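Local coordinates for 7,8-dihydro-6-hydroxymethylpterin pyrophosphokinase-dihydropteroate synthase (Plasmodium falciparum, PDB 6JWV), which probably catalyses two consecutive steps of folate biosynthesis, pyrophosphorylation of hydroxymethyldihydropterin and its condensation with 4-aminobenzoate to dihydropteroate, at residues I429-E434 and I479-I484; G605-R610 and R686-L691. The protein carries 1 engineered substitution. All blocks are in the same frame, centred on the assembly; numbering follows the deposited sequence.

How the interactions relate
Both contacts belong to the same parallel sheet of the pterin-binding domain, and both reach the bound pterin-sulfathiazole adduct XTZ. Interaction 1 is a true strand pair, 428-432 against 478-482, with isoleucines packed on one face and D430, S480 and D482 on the other. Interaction 2 instead sets the loop 605-610 beside the end of strand 684-687 and the turn that follows; it too is largely buried, but R608, H688 and D689 remain partly exposed, and side-chain bonds, stacking and a salt bridge replace strand pairing. The two meet where R686 of interaction 2 forms a salt bridge to D430 of interaction 1, its NE 2.6 Å from D430 OD2.

Interaction 1 of 2, residues I429-E434 and I479-I484; sequences IDIGGE and ISIDTI. With XTZ (4-{[(2-amino-4-oxo-3,4,7,8-tetrahydropteridin-6-yl)methyl]amino}-N-(1,3-thiazol-2-yl)benzenesulfonamide), chain C.
I431 is the bump that fills a hollow: its CG2 branch leans over the neighbouring strand and settles between I481, whose CB is 4.3 Å from I431 CG2, and I479, whose CG2 is 4.4 Å away. The CD1 tip of I479 curls back to touch CB of I429. Helix 448-464 covers this isoleucine face, with L456 lying on both I431 and I479. The two strands run parallel in the TIM barrel of the pterin-binding domain, laced by S480 N to I429 O and I431 N to S480 O, each 2.7 Å, and D482 N to I431 O. On the other face D430, its CG anti to the backbone N (chi1 -176°), lays its carboxylate along the second strand. OD1 takes the hydroxyl of S480 on its anti side, 31° out of the carboxylate plane, and rests 3.7 Å from D482 CB; OD2 takes R686 NE (salt bridge) and N502 ND2. D482 CB sits close to G432, which has no side chain, and the D482 carboxylate, 21° from the D430 plane, extends to give OD2 to XTZ N8 at 2.7 Å. N502 packs on S480 and D482 and binds XTZ through OD1. Where the strands part, a water bridges G433 N to D482 O.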
loop_
_atom_site.group_PDB
_atom_site.type_symbol
_atom_site.label_atom_id
_atom_site.label_comp_id
_atom_site.label_asym_id
_atom_site.label_seq_id
_atom_site.Cartn_x
_atom_site.Cartn_y
_atom_site.Cartn_z
ATOM N N ILE A 429 -5.880 -20.142 -17.494
ATOM C CA ILE A 429 -5.309 -21.428 -17.108
ATOM C C ILE A 429 -3.932 -21.527 -17.779
ATOM O O ILE A 429 -3.806 -21.339 -18.993
ATOM C CB ILE A 429 -6.210 -22.621 -17.556
ATOM C CG1 ILE A 429 -7.673 -22.457 -17.080
ATOM C CG2 ILE A 429 -5.599 -23.982 -17.175
ATOM C CD1 ILE A 429 -7.929 -22.658 -15.598
ATOM N N ASP A 430 -2.902 -21.793 -16.991
ATOM C CA ASP A 430 -1.567 -22.029 -17.541
ATOM C C ASP A 430 -1.291 -23.534 -17.525
ATOM O O ASP A 430 -1.119 -24.129 -16.458
ATOM C CB ASP A 430 -0.494 -21.227 -16.777
ATOM C CG ASP A 430 0.910 -21.368 -17.374
ATOM O OD1 ASP A 430 1.064 -21.261 -18.623
ATOM O OD2 ASP A 430 1.872 -21.582 -16.578
ATOM N N ILE A 431 -1.282 -24.146 -18.706
ATOM C CA ILE A 431 -1.035 -25.587 -18.825
ATOM C C ILE A 431 0.407 -25.927 -19.251
ATOM O O ILE A 431 0.948 -25.367 -20.207
ATOM C CB ILE A 431 -2.107 -26.304 -19.685
ATOM C CG1 ILE A 431 -1.897 -27.828 -19.634
ATOM C CG2 ILE A 431 -2.132 -25.747 -21.106
ATOM C CD1 ILE A 431 -3.029 -28.656 -20.212
ATOM N N GLY A 432 1.007 -26.848 -18.506
ATOM C CA GLY A 432 2.377 -27.272 -18.721
ATOM C C GLY A 432 2.550 -28.756 -18.465
ATOM O O GLY A 432 1.957 -29.310 -17.532
ATOM N N GLY A 433 3.357 -29.390 -19.312
ATOM C CA GLY A 433 3.764 -30.780 -19.143
ATOM C C GLY A 433 5.254 -30.904 -18.920
ATOM O O GLY A 433 5.787 -32.015 -18.882
ATOM N N GLU A 434 5.924 -29.759 -18.772
ATOM C CA GLU A 434 7.355 -29.703 -18.459
ATOM C C GLU A 434 7.590 -28.968 -17.132
ATOM O O GLU A 434 8.453 -29.349 -16.336
ATOM C CB GLU A 434 8.130 -29.029 -19.599
ATOM C CG GLU A 434 9.631 -29.311 -19.590
ATOM C CD GLU A 434 10.042 -30.557 -20.373
ATOM O OE1 GLU A 434 9.170 -31.326 -20.847
ATOM O OE2 GLU A 434 11.265 -30.766 -20.521
ATOM N N ILE A 479 -6.440 -19.463 -22.298
ATOM C CA ILE A 479 -5.574 -20.634 -22.175
ATOM C C ILE A 479 -4.142 -20.248 -22.520
ATOM O O ILE A 479 -3.821 -19.828 -23.648
ATOM C CB ILE A 479 -6.032 -21.842 -23.056
ATOM C CG1 ILE A 479 -7.484 -22.252 -22.774
ATOM C CG2 ILE A 479 -5.107 -23.038 -22.881
ATOM C CD1 ILE A 479 -7.760 -22.714 -21.351
ATOM N N SER A 480 -3.288 -20.410 -21.524
ATOM C CA SER A 480 -1.872 -20.199 -21.691
ATOM C C SER A 480 -1.138 -21.546 -21.657
ATOM O O SER A 480 -1.377 -22.361 -20.771
ATOM C CB SER A 480 -1.402 -19.259 -20.587
ATOM O OG SER A 480 -0.120 -19.610 -20.133
ATOM N N ILE A 481 -0.251 -21.783 -22.619
ATOM C CA ILE A 481 0.632 -22.977 -22.572
ATOM C C ILE A 481 2.093 -22.674 -22.189
ATOM O O ILE A 481 2.780 -21.925 -22.862
ATOM C CB ILE A 481 0.534 -23.851 -23.856
ATOM C CG1 ILE A 481 1.349 -25.148 -23.680
ATOM C CG2 ILE A 481 0.904 -23.039 -25.099
ATOM C CD1 ILE A 481 1.146 -26.192 -24.745
ATOM N N ASP A 482 2.539 -23.277 -21.093
ATOM C CA ASP A 482 3.904 -23.175 -20.585
ATOM C C ASP A 482 4.774 -24.152 -21.377
ATOM O O ASP A 482 4.823 -25.332 -21.095
ATOM C CB ASP A 482 3.900 -23.514 -19.096
ATOM C CG ASP A 482 5.227 -23.264 -18.408
ATOM O OD1 ASP A 482 6.310 -23.320 -19.031
ATOM O OD2 ASP A 482 5.199 -23.042 -17.184
ATOM N N THR A 483 5.445 -23.640 -22.394
ATOM C CA THR A 483 6.259 -24.461 -23.286
ATOM C C THR A 483 7.357 -23.640 -23.901
ATOM O O THR A 483 7.208 -22.422 -24.050
ATOM C CB THR A 483 5.449 -25.150 -24.413
ATOM O OG1 THR A 483 6.355 -25.895 -25.231
ATOM C CG2 THR A 483 4.688 -24.167 -25.295
ATOM N N ILE A 484 8.457 -24.314 -24.241
ATOM C CA ILE A 484 9.544 -23.701 -25.052
ATOM C C ILE A 484 9.752 -24.452 -26.360
ATOM O O ILE A 484 10.684 -24.151 -27.108
ATOM C CB ILE A 484 10.886 -23.580 -24.289
ATOM C CG1 ILE A 484 11.461 -24.969 -23.954
ATOM C CG2 ILE A 484 10.703 -22.695 -23.066
ATOM C CD1 ILE A 484 12.906 -24.981 -23.518
HETATM O O3 XTZ C . 7.519 -18.116 -12.230
HETATM C C16 XTZ C . 7.105 -18.624 -13.292
HETATM N N2 XTZ C . 6.720 -17.844 -14.313
HETATM C C3 XTZ C . 7.030 -20.098 -13.467
HETATM N N4 XTZ C . 7.404 -20.987 -12.511
HETATM C C4 XTZ C . 7.305 -22.330 -12.749
HETATM C C15 XTZ C . 6.787 -22.892 -14.054
HETATM N N8 XTZ C . 6.409 -21.876 -15.027
HETATM C C2 XTZ C . 6.506 -20.568 -14.782
HETATM N N3 XTZ C . 6.141 -19.655 -15.724
HETATM C C1 XTZ C . 6.260 -18.329 -15.479
HETATM N N1 XTZ C . 5.902 -17.440 -16.426
HETATM C C5 XTZ C . 7.708 -23.346 -11.707
HETATM N N5 XTZ C . 9.164 -23.436 -11.579
HETATM C C6 XTZ C . 9.811 -23.368 -10.372
HETATM C C14 XTZ C . 9.268 -24.054 -9.277
HETATM C C13 XTZ C . 9.899 -23.993 -8.048
HETATM C C9 XTZ C . 11.076 -23.260 -7.865
HETATM C C8 XTZ C . 11.641 -22.574 -8.960
HETATM C C7 XTZ C . 11.009 -22.633 -10.210
HETATM S S1 XTZ C . 11.746 -23.261 -6.400
HETATM O O1 XTZ C . 10.965 -22.606 -5.413
HETATM O O2 XTZ C . 12.995 -22.544 -6.461
HETATM N N6 XTZ C . 11.944 -24.801 -5.921
HETATM C C10 XTZ C . 10.991 -25.636 -5.384
HETATM S S2 XTZ C . 11.365 -27.059 -4.468
HETATM C C12 XTZ C . 9.691 -27.462 -4.228
HETATM C C11 XTZ C . 8.938 -26.475 -4.879
HETATM N N7 XTZ C . 9.647 -25.477 -5.510
HETATM O O HOH W 1 4.398 -28.087 -21.438
HETATM O O HOH W 2 6.156 -26.431 -18.661
#

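Interaction 2 of 2, residues G605-R610 and R686-L691. With XTZ (4-{[(2-amino-4-oxo-3,4,7,8-tetrahydropteridin-6-yl)methyl]amino}-N-(1,3-thiazol-2-yl)benzenesulfonamide), chain C.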
loop_
_atom_site.group_PDB
_atom_site.type_symbol
_atom_site.label_atom_id
_atom_site.label_comp_id
_atom_site.label_asym_id
_atom_site.label_seq_id
_atom_site.Cartn_x
_atom_site.Cartn_y
_atom_site.Cartn_z
ATOM N N GLY A 605 5.040 -15.495 -10.927
ATOM C CA GLY A 605 4.708 -16.770 -10.328
ATOM C C GLY A 605 5.521 -16.986 -9.071
ATOM O O GLY A 605 6.713 -17.264 -9.146
ATOM N N TYR A 606 4.884 -16.838 -7.915
ATOM C CA TYR A 606 5.546 -17.018 -6.622
ATOM C C TYR A 606 5.125 -18.332 -5.976
ATOM O O TYR A 606 5.767 -18.791 -5.024
ATOM C CB TYR A 606 5.205 -15.866 -5.664
ATOM C CG TYR A 606 3.710 -15.619 -5.508
ATOM C CD1 TYR A 606 2.913 -16.441 -4.693
ATOM C CD2 TYR A 606 3.085 -14.558 -6.193
ATOM C CE1 TYR A 606 1.542 -16.231 -4.583
ATOM C CE2 TYR A 606 1.716 -14.328 -6.066
ATOM C CZ TYR A 606 0.950 -15.162 -5.260
ATOM O OH TYR A 606 -0.396 -14.923 -5.151
ATOM N N SER A 607 4.049 -18.923 -6.506
ATOM C CA SER A 607 3.302 -19.977 -5.842
ATOM C C SER A 607 4.137 -21.205 -5.481
ATOM O O SER A 607 4.683 -21.898 -6.359
ATOM C CB SER A 607 2.101 -20.373 -6.693
ATOM O OG SER A 607 1.266 -21.300 -6.030
ATOM N N ARG A 608 4.231 -21.442 -4.170
ATOM C CA ARG A 608 4.780 -22.671 -3.576
ATOM C C ARG A 608 6.296 -22.767 -3.670
ATOM O O ARG A 608 6.882 -23.833 -3.433
ATOM C CB ARG A 608 4.108 -23.935 -4.151
ATOM C CG ARG A 608 2.630 -24.050 -3.830
ATOM C CD ARG A 608 2.220 -25.482 -4.014
ATOM N NE ARG A 608 0.782 -25.693 -3.880
ATOM C CZ ARG A 608 0.172 -26.832 -4.218
ATOM N NH1 ARG A 608 0.886 -27.842 -4.709
ATOM N NH2 ARG A 608 -1.140 -26.962 -4.075
ATOM N N LYS A 609 6.932 -21.647 -3.985
ATOM C CA LYS A 609 8.379 -21.637 -4.179
ATOM C C LYS A 609 9.149 -21.549 -2.862
ATOM O O LYS A 609 8.640 -21.036 -1.866
ATOM C CB LYS A 609 8.790 -20.553 -5.184
ATOM C CG LYS A 609 8.276 -20.855 -6.583
ATOM C CD LYS A 609 8.690 -19.800 -7.572
ATOM C CE LYS A 609 8.302 -20.243 -8.962
ATOM N NZ LYS A 609 8.341 -19.085 -9.890
ATOM N N ARG A 610 10.366 -22.084 -2.873
ATOM C CA ARG A 610 11.219 -22.172 -1.688
ATOM C C ARG A 610 11.480 -20.824 -1.025
ATOM O O ARG A 610 11.568 -20.751 0.196
ATOM C CB ARG A 610 12.564 -22.819 -2.027
ATOM C CG ARG A 610 12.533 -24.273 -2.477
ATOM C CD ARG A 610 13.899 -24.686 -3.035
ATOM N NE ARG A 610 14.316 -23.884 -4.203
ATOM C CZ ARG A 610 15.579 -23.610 -4.557
ATOM N NH1 ARG A 610 15.810 -22.872 -5.640
ATOM N NH2 ARG A 610 16.616 -24.050 -3.838
ATOM N N ARG A 686 0.402 -16.048 -11.001
ATOM C CA ARG A 686 0.338 -17.438 -11.441
ATOM C C ARG A 686 0.361 -18.373 -10.227
ATOM O O ARG A 686 1.408 -18.553 -9.621
ATOM C CB ARG A 686 1.506 -17.737 -12.384
ATOM C CG ARG A 686 1.468 -19.119 -13.002
ATOM C CD ARG A 686 2.719 -19.385 -13.818
ATOM N NE ARG A 686 2.779 -20.767 -14.311
ATOM C CZ ARG A 686 3.353 -21.785 -13.672
ATOM N NH1 ARG A 686 3.944 -21.641 -12.482
ATOM N NH2 ARG A 686 3.327 -22.975 -14.240
ATOM N N VAL A 687 -0.784 -18.977 -9.897
ATOM C CA VAL A 687 -0.939 -19.674 -8.612
ATOM C C VAL A 687 -1.498 -21.100 -8.723
ATOM O O VAL A 687 -2.262 -21.432 -9.653
ATOM C CB VAL A 687 -1.801 -18.867 -7.570
ATOM C CG1 VAL A 687 -1.144 -17.562 -7.170
ATOM C CG2 VAL A 687 -3.206 -18.590 -8.087
ATOM N N HIS A 688 -1.100 -21.930 -7.754
ATOM C CA HIS A 688 -1.681 -23.254 -7.536
ATOM C C HIS A 688 -3.058 -23.180 -6.889
ATOM O O HIS A 688 -3.961 -23.916 -7.296
ATOM C CB HIS A 688 -0.771 -24.109 -6.664
ATOM C CG HIS A 688 0.503 -24.495 -7.336
ATOM N ND1 HIS A 688 1.681 -23.807 -7.140
ATOM C CD2 HIS A 688 0.781 -25.482 -8.221
ATOM C CE1 HIS A 688 2.633 -24.355 -7.876
ATOM N NE2 HIS A 688 2.112 -25.375 -8.537
ATOM N N ASP A 689 -3.207 -22.289 -5.902
ATOM C CA ASP A 689 -4.389 -22.236 -5.037
ATOM C C ASP A 689 -5.374 -21.154 -5.441
ATOM O O ASP A 689 -5.438 -20.100 -4.799
ATOM C CB ASP A 689 -3.944 -22.079 -3.582
ATOM C CG ASP A 689 -2.815 -23.047 -3.217
ATOM O OD1 ASP A 689 -3.051 -24.268 -3.229
ATOM O OD2 ASP A 689 -1.688 -22.599 -2.930
ATOM N N VAL A 690 -6.141 -21.431 -6.498
ATOM C CA VAL A 690 -7.052 -20.458 -7.120
ATOM C C VAL A 690 -8.100 -19.876 -6.163
ATOM O O VAL A 690 -8.269 -18.654 -6.110
ATOM C CB VAL A 690 -7.722 -21.020 -8.403
ATOM C CG1 VAL A 690 -8.663 -20.004 -9.035
ATOM C CG2 VAL A 690 -6.675 -21.417 -9.428
ATOM N N LEU A 691 -8.779 -20.738 -5.402
ATOM C CA LEU A 691 -9.859 -20.331 -4.487
ATOM C C LEU A 691 -9.374 -19.469 -3.323
ATOM O O LEU A 691 -10.038 -18.479 -2.965
ATOM C CB LEU A 691 -10.616 -21.562 -3.949
ATOM C CG LEU A 691 -11.810 -21.269 -3.027
ATOM C CD1 LEU A 691 -13.065 -21.996 -3.489
ATOM C CD2 LEU A 691 -11.488 -21.523 -1.552
HETATM O O3 XTZ C . 7.519 -18.116 -12.230
HETATM C C16 XTZ C . 7.105 -18.624 -13.292
HETATM N N2 XTZ C . 6.720 -17.844 -14.313
HETATM C C3 XTZ C . 7.030 -20.098 -13.467
HETATM N N4 XTZ C . 7.404 -20.987 -12.511
HETATM C C4 XTZ C . 7.305 -22.330 -12.749
HETATM C C15 XTZ C . 6.787 -22.892 -14.054
HETATM N N8 XTZ C . 6.409 -21.876 -15.027
HETATM C C2 XTZ C . 6.506 -20.568 -14.782
HETATM N N3 XTZ C . 6.141 -19.655 -15.724
HETATM C C1 XTZ C . 6.260 -18.329 -15.479
HETATM N N1 XTZ C . 5.902 -17.440 -16.426
HETATM C C5 XTZ C . 7.708 -23.346 -11.707
HETATM N N5 XTZ C . 9.164 -23.436 -11.579
HETATM C C6 XTZ C . 9.811 -23.368 -10.372
HETATM C C14 XTZ C . 9.268 -24.054 -9.277
HETATM C C13 XTZ C . 9.899 -23.993 -8.048
HETATM C C9 XTZ C . 11.076 -23.260 -7.865
HETATM C C8 XTZ C . 11.641 -22.574 -8.960
HETATM C C7 XTZ C . 11.009 -22.633 -10.210
HETATM S S1 XTZ C . 11.746 -23.261 -6.400
HETATM O O1 XTZ C . 10.965 -22.606 -5.413
HETATM O O2 XTZ C . 12.995 -22.544 -6.461
HETATM N N6 XTZ C . 11.944 -24.801 -5.921
HETATM C C10 XTZ C . 10.991 -25.636 -5.384
HETATM S S2 XTZ C . 11.365 -27.059 -4.468
HETATM C C12 XTZ C . 9.691 -27.462 -4.228
HETATM C C11 XTZ C . 8.938 -26.475 -4.879
HETATM N N7 XTZ C . 9.647 -25.477 -5.510
HETATM O O HOH W 3 -0.924 -20.555 -4.626
#
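A chi1 of -174° swings the S607 hydroxyl away from its own N toward H688, whose chi1 of -69° brings ND1 round to meet it. S607 sits in a type II beta turn, Y606 to K609, at the end of a TIM-barrel strand. Its OG receives the backbone N-H of H688 at 3.0 Å, is hydrogen-bonded to H688 ND1 at 2.8 Å, and bonds a water that also serves D689 N and OD2. R608 then runs extended over one face of the imidazole: its CD makes a CH-pi contact over the ring face, displaced toward the rim, and the guanidinium stacks flat beyond, planes 19° apart. At the guanidinium edge NH2 makes a weak salt bridge, 3.4 Å, to OD1 of D689, a magnesium ligand along with E692 in this protein. Y606, first residue of the turn, lays its hydroxyl end alongside V687 CG1. R686, held by D430, spreads one guanidinium face over the pterin, with N8 of XTZ 3.3 Å from CZ. K609 NZ links G605 O at 2.6 Å to pterin O3 of XTZ at 2.7 Å, while R610 N donates to sulfonyl O1 of XTZ at 2.7 Å.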